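Local atomic coordinates of endo-alpha-mannosidase (Bacteroides thetaiotaomicron, PDB entry 4ACY), a protein that probably hydrolyses internal alpha-mannosidic bonds of N-glycan-type mannose chains, as an endo-acting glycoside hydrolase of family 99. Residues F45-Y50 with C150-P155; F191-Y196 with T247-T252; T252-A257 with G295-D300. All blocks are in the same frame, centred on the assembly; numbering follows the deposited sequence.

Contact 1 (F45-Y50 with C150-P155); sequences FYYNWY and CFHIEP. With FMT (formic acid), chain F.
The imidazole of H152 lies between F45 and the carboxylate of E154. F45 covers one face, its CE1 standing 3.7 Å above the H152 plane and shifted toward the rim. OE2 of E154 lies over the opposite face, also toward the rim. The F45 and H152 rings meet obliquely, their planes at 33°. Their closest atoms are CD1 of F45 and ND1 of H152, 3.4 Å apart. At the H152 edge, in the ring plane, a water sits 2.9 Å from ND1. The same water donates to O of Y46, which links the imidazole to the first strand. NE2 of H152 is hydrogen-bonded to the hydroxyl of Y246. Both ring nitrogens thus have partners, which fixes the rotation of the ring.

The Y47 ring has this water near the rim of one face. At its edge a formic acid takes a hydrogen bond from OH of Y47 to its O2, 2.5 Å long. The Y47 hydroxyl also pairs with that of Y248. OE2 of E154 is 2.7 Å from the same O2. The bend of E154 at chi2 (-81°) turns the carboxylate in toward the formic acid and over the H152 face. OE2 of E154 is hydrogen-bonded to OG1 of T123. The formic acid probably came from the crystallisation liquor, but it lies in a pocket of polar and aromatic groups.

The contact is buried in the TIM barrel. Strands 42-46 and 148-153 are first and third in the sheet, with 117-124 between them. H152 and F45 meet at the C-terminal ends of these strands, where TIM barrels carry their active sites, and the pocket is consistent with that. Y47 and E154 lie just beyond. Y46 turns to the outside, against helices 102-115 and 133-145.

Contact 2 (F191-Y196 with T247-T252); sequences FIYDSY and TYFAAT
Y193 reaches toward Y248 and F249 with its ring. From CB the side chain runs with CG anti to the backbone N (chi1 180°), and this extended form carries the ring over to the other loop. Along one edge of the ring, CE1 meets Y248, with CD2 of Y248 3.9 Å away. CE1 stands over one face of the Y248 ring. The two planes are at 90° and the centroids 5.5 Å apart, a T-shaped pair in which Y193 gives the edge and Y248 the face. At the tip, OH of Y193 comes to 3.9 Å from CE1 of F249, oblique to that ring. OD1 of D194 lies over one face of the Y193 ring, toward its rim.

The Y193 side chain is about 4 Å from a bound formic acid, so it borders that pocket. The hydroxyl of Y248 is hydrogen-bonded to that of Y47, and the backbone O of Y248 accepts from OG1 of T325.

The rings join loops at the C-terminal ends of the fourth and sixth barrel strands, 189-192 and 244-246. Strand 223-227 lies between these strands, and its L227 touches both Y193 and Y248.

Contact 3 (T252-A257 with G295-D300); sequences TGFTNA and GSTTRD
R299 reaches T252 through a chain bent at chi2 (-75°) and extended at chi3, with chi4 (-89°) turning the guanidinium across the chain. Its CG is anti to the carbonyl carbon (chi1 -60°). This brings the guanidinium side-on to the backbone carbonyl of T252. NH2 of R299 donates to O of T252 over 2.9 Å. NE of R299 donates to the same O over 3.0 Å. The NE donor uses a lone pair in the carbonyl plane, while NH2 is tilted from that plane. The oxygen lies in the guanidinium plane, so one carbonyl takes two bonds from one flat edge.

NH1 of R299 turns back to its own loop. It donates to O of S296 at 2.9 Å, a nearly straight bond. It also donates to O of T298 at 2.9 Å, but comes from above that carbonyl plane. The guanidinium joins three carbonyls and is held against rotation. OG1 of T252 lies alongside, 3.5 Å from NE of R299.

F254 packs on T297. CD1 of F254 is 4.0 Å from CG2 of T297, and OG1 of T297 meets the ring obliquely. This OG1 has its polar partner in N294. The F254 ring also makes an edge-to-face contact with F249.

Segment 252-257 lies in the loop after strand 244-246. Segment 295-300 lies in the loop after strand 276-281. Y306 of helix 305-316 touches R299 and bonds to the backbone N of T252. The two loops are joined by a charged donor and the single carbonyl of T252; S296 and T298 hold the guanidinium from its own loop. The three carbonyl dipoles, negative ends toward it, probably stabilise the positive charge. The bonds probably help to fix the backbone path at T252 and the R299 side chain.

In the fold
From the N terminus, contact 1 comes first and joins the end of strand 42-46 to that of strand 148-153, closing a loop of 99 residues. Contact 2 opens only after it has closed, and ties the end of strand 189-192 to the loop after strand 244-246. Contact 3 follows in series, sharing T252, and joins this loop to the one before helix 305-316. None nests or crosses. Contacts 1 and 2 touch: strands 148-153 and 189-192 are neighbours in the barrel, and P155 packs on Y193. Contacts 2 and 3 also touch, among others through A251 against R299. Contacts 1 and 3 stay about 11 Å apart at their nearest atoms.

Contact 1 (F45-Y50 with C150-P155)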
# COMPACT_ATOMS: atom_id res chain seq x y z
N PHE A 45 -1.71 2.92 -0.38
CA PHE A 45 -0.43 2.24 -0.60
C PHE A 45 0.22 2.71 -1.91
O PHE A 45 -0.33 2.53 -3.02
CB PHE A 45 -0.58 0.71 -0.48
CG PHE A 45 -0.79 0.26 0.94
CD1 PHE A 45 0.18 0.53 1.92
CD2 PHE A 45 -1.97 -0.37 1.32
CE1 PHE A 45 -0.03 0.16 3.27
CE2 PHE A 45 -2.17 -0.76 2.66
CZ PHE A 45 -1.21 -0.49 3.63
N TYR A 46 1.37 3.36 -1.77
CA TYR A 46 2.01 4.04 -2.90
C TYR A 46 3.31 3.33 -3.28
O TYR A 46 4.10 2.97 -2.40
CB TYR A 46 2.32 5.50 -2.51
CG TYR A 46 2.88 6.30 -3.66
CD1 TYR A 46 2.01 6.92 -4.58
CD2 TYR A 46 4.25 6.41 -3.86
CE1 TYR A 46 2.51 7.61 -5.66
CE2 TYR A 46 4.77 7.12 -4.96
CZ TYR A 46 3.88 7.73 -5.85
OH TYR A 46 4.39 8.42 -6.95
N TYR A 47 3.53 3.17 -4.58
CA TYR A 47 4.68 2.45 -5.12
C TYR A 47 5.57 3.37 -5.94
O TYR A 47 5.11 4.03 -6.88
CB TYR A 47 4.22 1.20 -5.90
CG TYR A 47 3.53 0.25 -4.95
CD1 TYR A 47 2.19 0.43 -4.61
CD2 TYR A 47 4.25 -0.75 -4.30
CE1 TYR A 47 1.58 -0.39 -3.66
CE2 TYR A 47 3.65 -1.56 -3.36
CZ TYR A 47 2.32 -1.38 -3.04
OH TYR A 47 1.71 -2.19 -2.11
N ASN A 48 6.83 3.44 -5.53
CA ASN A 48 7.79 4.37 -6.13
C ASN A 48 8.87 3.63 -6.92
O ASN A 48 10.03 4.08 -7.05
CB ASN A 48 8.39 5.28 -5.06
CG ASN A 48 9.28 4.53 -4.08
OD1 ASN A 48 9.22 3.30 -3.97
ND2 ASN A 48 10.14 5.26 -3.39
N TRP A 49 8.48 2.50 -7.48
CA TRP A 49 9.43 1.59 -8.09
C TRP A 49 9.47 1.65 -9.61
O TRP A 49 10.18 0.87 -10.22
CB TRP A 49 9.23 0.15 -7.58
CG TRP A 49 7.86 -0.45 -7.77
CD1 TRP A 49 6.92 -0.14 -8.72
CD2 TRP A 49 7.31 -1.50 -6.98
NE1 TRP A 49 5.80 -0.96 -8.56
CE2 TRP A 49 6.03 -1.80 -7.51
CE3 TRP A 49 7.79 -2.25 -5.89
CZ2 TRP A 49 5.21 -2.80 -6.96
CZ3 TRP A 49 6.98 -3.25 -5.35
CH2 TRP A 49 5.70 -3.51 -5.88
N TYR A 50 8.75 2.61 -10.21
CA TYR A 50 8.62 2.66 -11.66
C TYR A 50 9.73 3.50 -12.25
O TYR A 50 10.14 4.48 -11.66
CB TYR A 50 7.25 3.20 -12.06
CG TYR A 50 6.12 2.34 -11.55
CD1 TYR A 50 5.85 1.10 -12.14
CD2 TYR A 50 5.36 2.73 -10.46
CE1 TYR A 50 4.83 0.29 -11.67
CE2 TYR A 50 4.32 1.94 -9.99
CZ TYR A 50 4.09 0.71 -10.58
OH TYR A 50 3.08 -0.08 -10.07
N CYS A 150 3.96 8.21 5.02
CA CYS A 150 4.51 7.24 5.95
C CYS A 150 5.12 6.11 5.15
O CYS A 150 5.19 6.18 3.92
CB CYS A 150 3.42 6.74 6.93
SG CYS A 150 2.11 5.75 6.18
N PHE A 151 5.59 5.06 5.83
CA PHE A 151 6.42 4.07 5.16
C PHE A 151 5.90 2.66 5.32
O PHE A 151 5.40 2.31 6.39
CB PHE A 151 7.88 4.20 5.64
CG PHE A 151 8.52 5.48 5.20
CD1 PHE A 151 8.19 6.69 5.82
CD2 PHE A 151 9.40 5.48 4.13
CE1 PHE A 151 8.74 7.91 5.36
CE2 PHE A 151 9.96 6.67 3.67
CZ PHE A 151 9.63 7.88 4.29
N HIS A 152 6.01 1.90 4.23
CA HIS A 152 5.54 0.53 4.15
C HIS A 152 6.77 -0.36 4.02
O HIS A 152 7.38 -0.43 2.96
CB HIS A 152 4.64 0.39 2.90
CG HIS A 152 3.84 -0.88 2.86
ND1 HIS A 152 3.07 -1.23 1.78
CD2 HIS A 152 3.66 -1.86 3.78
CE1 HIS A 152 2.46 -2.38 2.02
NE2 HIS A 152 2.80 -2.79 3.23
N ILE A 153 7.17 -0.99 5.12
CA ILE A 153 8.42 -1.75 5.17
C ILE A 153 8.24 -3.12 4.52
O ILE A 153 7.47 -3.96 5.00
CB ILE A 153 8.93 -1.90 6.61
CG1 ILE A 153 9.04 -0.52 7.27
CG2 ILE A 153 10.29 -2.66 6.66
CD1 ILE A 153 10.09 0.41 6.68
N GLU A 154 8.97 -3.33 3.43
CA GLU A 154 8.77 -4.50 2.59
C GLU A 154 9.73 -5.62 2.99
O GLU A 154 10.63 -5.37 3.80
CB GLU A 154 8.95 -4.14 1.12
CG GLU A 154 7.95 -3.07 0.64
CD GLU A 154 6.58 -3.62 0.32
OE1 GLU A 154 6.36 -4.85 0.45
OE2 GLU A 154 5.71 -2.81 -0.10
N PRO A 155 9.53 -6.85 2.46
CA PRO A 155 10.42 -7.97 2.82
C PRO A 155 11.73 -7.94 2.04
O PRO A 155 11.94 -8.74 1.12
CB PRO A 155 9.59 -9.22 2.47
CG PRO A 155 8.18 -8.72 2.21
CD PRO A 155 8.36 -7.33 1.70
C FMT F . 3.40 -4.89 -0.94
O1 FMT F . 3.29 -5.50 -2.01
O2 FMT F . 3.29 -3.66 -0.83
O HOH W 1 3.13 0.81 -0.35

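Contact 2 (F191-Y196 with T247-T252)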
# COMPACT_ATOMS: atom_id res chain seq x y z
N PHE A 191 3.76 0.49 8.39
CA PHE A 191 3.17 -0.80 8.03
C PHE A 191 4.32 -1.75 7.74
O PHE A 191 5.34 -1.35 7.18
CB PHE A 191 2.29 -0.69 6.78
CG PHE A 191 1.04 0.13 6.97
CD1 PHE A 191 -0.12 -0.46 7.42
CD2 PHE A 191 1.04 1.50 6.69
CE1 PHE A 191 -1.31 0.29 7.59
CE2 PHE A 191 -0.12 2.26 6.86
CZ PHE A 191 -1.29 1.66 7.32
N ILE A 192 4.16 -3.01 8.13
CA ILE A 192 5.21 -3.99 7.91
C ILE A 192 4.62 -5.17 7.14
O ILE A 192 3.90 -6.00 7.69
CB ILE A 192 5.88 -4.47 9.21
CG1 ILE A 192 6.39 -3.29 10.05
CG2 ILE A 192 7.05 -5.41 8.86
CD1 ILE A 192 6.90 -3.70 11.46
N TYR A 193 4.92 -5.22 5.85
CA TYR A 193 4.37 -6.24 4.96
C TYR A 193 4.94 -7.63 5.27
O TYR A 193 6.14 -7.77 5.52
CB TYR A 193 4.59 -5.83 3.50
CG TYR A 193 4.05 -6.81 2.49
CD1 TYR A 193 2.75 -6.70 1.99
CD2 TYR A 193 4.85 -7.83 1.98
CE1 TYR A 193 2.25 -7.61 1.03
CE2 TYR A 193 4.37 -8.73 1.04
CZ TYR A 193 3.08 -8.62 0.57
OH TYR A 193 2.61 -9.52 -0.39
N ASP A 194 4.05 -8.63 5.28
CA ASP A 194 4.43 -10.02 5.58
C ASP A 194 5.25 -10.08 6.88
O ASP A 194 6.20 -10.84 7.01
CB ASP A 194 5.23 -10.63 4.40
CG ASP A 194 4.32 -11.20 3.30
OD1 ASP A 194 3.08 -11.05 3.38
OD2 ASP A 194 4.86 -11.78 2.33
N SER A 195 4.86 -9.27 7.86
CA SER A 195 5.62 -9.24 9.12
C SER A 195 5.61 -10.59 9.81
O SER A 195 6.54 -10.91 10.56
CB SER A 195 5.06 -8.18 10.06
OG SER A 195 3.67 -8.33 10.23
N TYR A 196 4.57 -11.37 9.56
CA TYR A 196 4.39 -12.68 10.19
C TYR A 196 5.49 -13.68 9.84
O TYR A 196 5.59 -14.74 10.48
CB TYR A 196 3.02 -13.27 9.83
CG TYR A 196 2.82 -13.48 8.36
CD1 TYR A 196 3.32 -14.61 7.72
CD2 TYR A 196 2.15 -12.52 7.59
CE1 TYR A 196 3.15 -14.80 6.36
CE2 TYR A 196 1.98 -12.69 6.23
CZ TYR A 196 2.47 -13.84 5.62
OH TYR A 196 2.30 -14.03 4.28
N THR A 247 -4.50 -5.51 6.73
CA THR A 247 -4.91 -6.72 5.99
C THR A 247 -4.33 -6.81 4.59
O THR A 247 -4.22 -7.90 4.03
CB THR A 247 -6.44 -6.86 5.93
OG1 THR A 247 -7.00 -5.75 5.22
CG2 THR A 247 -7.02 -6.91 7.35
N TYR A 248 -3.97 -5.64 4.06
CA TYR A 248 -3.37 -5.45 2.74
C TYR A 248 -4.17 -5.91 1.51
O TYR A 248 -4.55 -5.09 0.66
CB TYR A 248 -1.90 -5.92 2.63
CG TYR A 248 -1.36 -5.45 1.31
CD1 TYR A 248 -1.04 -4.11 1.13
CD2 TYR A 248 -1.31 -6.31 0.20
CE1 TYR A 248 -0.62 -3.62 -0.12
CE2 TYR A 248 -0.89 -5.83 -1.06
CZ TYR A 248 -0.55 -4.49 -1.20
OH TYR A 248 -0.12 -3.99 -2.42
N PHE A 249 -4.38 -7.22 1.38
CA PHE A 249 -4.82 -7.80 0.11
C PHE A 249 -6.16 -7.24 -0.37
O PHE A 249 -7.12 -7.24 0.37
CB PHE A 249 -4.84 -9.32 0.20
CG PHE A 249 -3.52 -9.88 0.60
CD1 PHE A 249 -2.45 -9.86 -0.31
CD2 PHE A 249 -3.30 -10.36 1.88
CE1 PHE A 249 -1.19 -10.33 0.04
CE2 PHE A 249 -2.04 -10.85 2.26
CZ PHE A 249 -0.98 -10.83 1.34
N ALA A 250 -6.20 -6.76 -1.61
CA ALA A 250 -7.40 -6.10 -2.12
C ALA A 250 -8.45 -7.10 -2.57
O ALA A 250 -9.60 -6.72 -2.78
CB ALA A 250 -7.05 -5.20 -3.26
N ALA A 251 -8.04 -8.36 -2.76
CA ALA A 251 -8.96 -9.38 -3.26
C ALA A 251 -9.70 -10.02 -2.09
O ALA A 251 -9.09 -10.66 -1.22
CB ALA A 251 -8.23 -10.42 -4.05
N THR A 252 -11.03 -9.83 -2.06
CA THR A 252 -11.85 -10.34 -0.97
C THR A 252 -11.65 -11.85 -0.86
O THR A 252 -11.70 -12.56 -1.87
CB THR A 252 -13.34 -10.00 -1.14
OG1 THR A 252 -13.76 -10.38 -2.46
CG2 THR A 252 -13.58 -8.52 -0.96

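Contact 3 (T252-A257 with G295-D300)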
# COMPACT_ATOMS: atom_id res chain seq x y z
N THR A 252 -11.03 -9.83 -2.06
CA THR A 252 -11.85 -10.34 -0.97
C THR A 252 -11.65 -11.85 -0.86
O THR A 252 -11.70 -12.56 -1.87
CB THR A 252 -13.34 -10.00 -1.14
OG1 THR A 252 -13.76 -10.38 -2.46
CG2 THR A 252 -13.58 -8.52 -0.96
N GLY A 253 -11.37 -12.31 0.35
CA GLY A 253 -11.25 -13.74 0.64
C GLY A 253 -9.90 -14.35 0.32
O GLY A 253 -9.68 -15.53 0.59
N PHE A 254 -8.98 -13.57 -0.25
CA PHE A 254 -7.65 -14.10 -0.50
C PHE A 254 -7.02 -14.64 0.79
O PHE A 254 -6.33 -15.66 0.77
CB PHE A 254 -6.73 -13.07 -1.15
CG PHE A 254 -5.36 -13.61 -1.43
CD1 PHE A 254 -5.19 -14.68 -2.32
CD2 PHE A 254 -4.25 -13.09 -0.78
CE1 PHE A 254 -3.90 -15.21 -2.56
CE2 PHE A 254 -2.97 -13.59 -1.02
CZ PHE A 254 -2.80 -14.66 -1.92
N THR A 255 -7.25 -13.93 1.89
CA THR A 255 -6.94 -14.42 3.22
C THR A 255 -8.18 -14.23 4.11
O THR A 255 -9.11 -13.51 3.75
CB THR A 255 -5.77 -13.67 3.88
OG1 THR A 255 -6.11 -12.30 4.06
CG2 THR A 255 -4.47 -13.81 3.07
N ASN A 256 -8.19 -14.90 5.26
CA ASN A 256 -9.21 -14.68 6.27
C ASN A 256 -9.30 -13.19 6.65
O ASN A 256 -10.38 -12.62 6.74
CB ASN A 256 -8.93 -15.56 7.50
CG ASN A 256 -9.84 -15.26 8.66
OD1 ASN A 256 -9.57 -14.37 9.46
ND2 ASN A 256 -10.92 -16.03 8.79
N ALA A 257 -8.14 -12.56 6.84
CA ALA A 257 -8.11 -11.15 7.24
C ALA A 257 -8.63 -10.19 6.16
O ALA A 257 -9.09 -9.09 6.47
CB ALA A 257 -6.72 -10.75 7.66
N GLY A 295 -5.57 -16.57 -11.88
CA GLY A 295 -6.94 -16.15 -12.17
C GLY A 295 -7.92 -16.29 -11.00
O GLY A 295 -8.91 -15.55 -10.93
N SER A 296 -7.64 -17.20 -10.07
CA SER A 296 -8.53 -17.42 -8.92
C SER A 296 -8.60 -16.19 -8.00
O SER A 296 -9.57 -16.02 -7.26
CB SER A 296 -8.13 -18.67 -8.12
OG SER A 296 -6.88 -18.52 -7.46
N THR A 297 -7.57 -15.35 -8.05
CA THR A 297 -7.50 -14.15 -7.20
C THR A 297 -8.18 -12.94 -7.90
O THR A 297 -8.49 -11.94 -7.27
CB THR A 297 -6.04 -13.81 -6.83
OG1 THR A 297 -5.38 -14.98 -6.32
CG2 THR A 297 -5.98 -12.72 -5.76
N THR A 298 -8.41 -13.06 -9.20
CA THR A 298 -9.05 -11.97 -9.95
C THR A 298 -10.40 -11.57 -9.33
O THR A 298 -11.22 -12.43 -8.97
CB THR A 298 -9.24 -12.35 -11.43
OG1 THR A 298 -7.95 -12.51 -12.06
CG2 THR A 298 -10.04 -11.26 -12.19
N ARG A 299 -10.62 -10.27 -9.18
CA ARG A 299 -11.90 -9.76 -8.71
C ARG A 299 -12.30 -8.63 -9.65
O ARG A 299 -11.61 -7.62 -9.70
CB ARG A 299 -11.80 -9.24 -7.26
CG ARG A 299 -11.36 -10.28 -6.23
CD ARG A 299 -12.45 -11.29 -5.86
NE ARG A 299 -11.93 -12.21 -4.84
CZ ARG A 299 -11.28 -13.35 -5.10
NH1 ARG A 299 -11.10 -13.75 -6.36
NH2 ARG A 299 -10.82 -14.11 -4.11
N ASP A 300 -13.40 -8.81 -10.40
CA ASP A 300 -13.83 -7.76 -11.35
C ASP A 300 -14.30 -6.50 -10.63
O ASP A 300 -14.88 -6.56 -9.55
CB ASP A 300 -14.98 -8.24 -12.25
CG ASP A 300 -14.62 -9.45 -13.10
OD1 ASP A 300 -13.42 -9.73 -13.35
OD2 ASP A 300 -15.59 -10.11 -13.53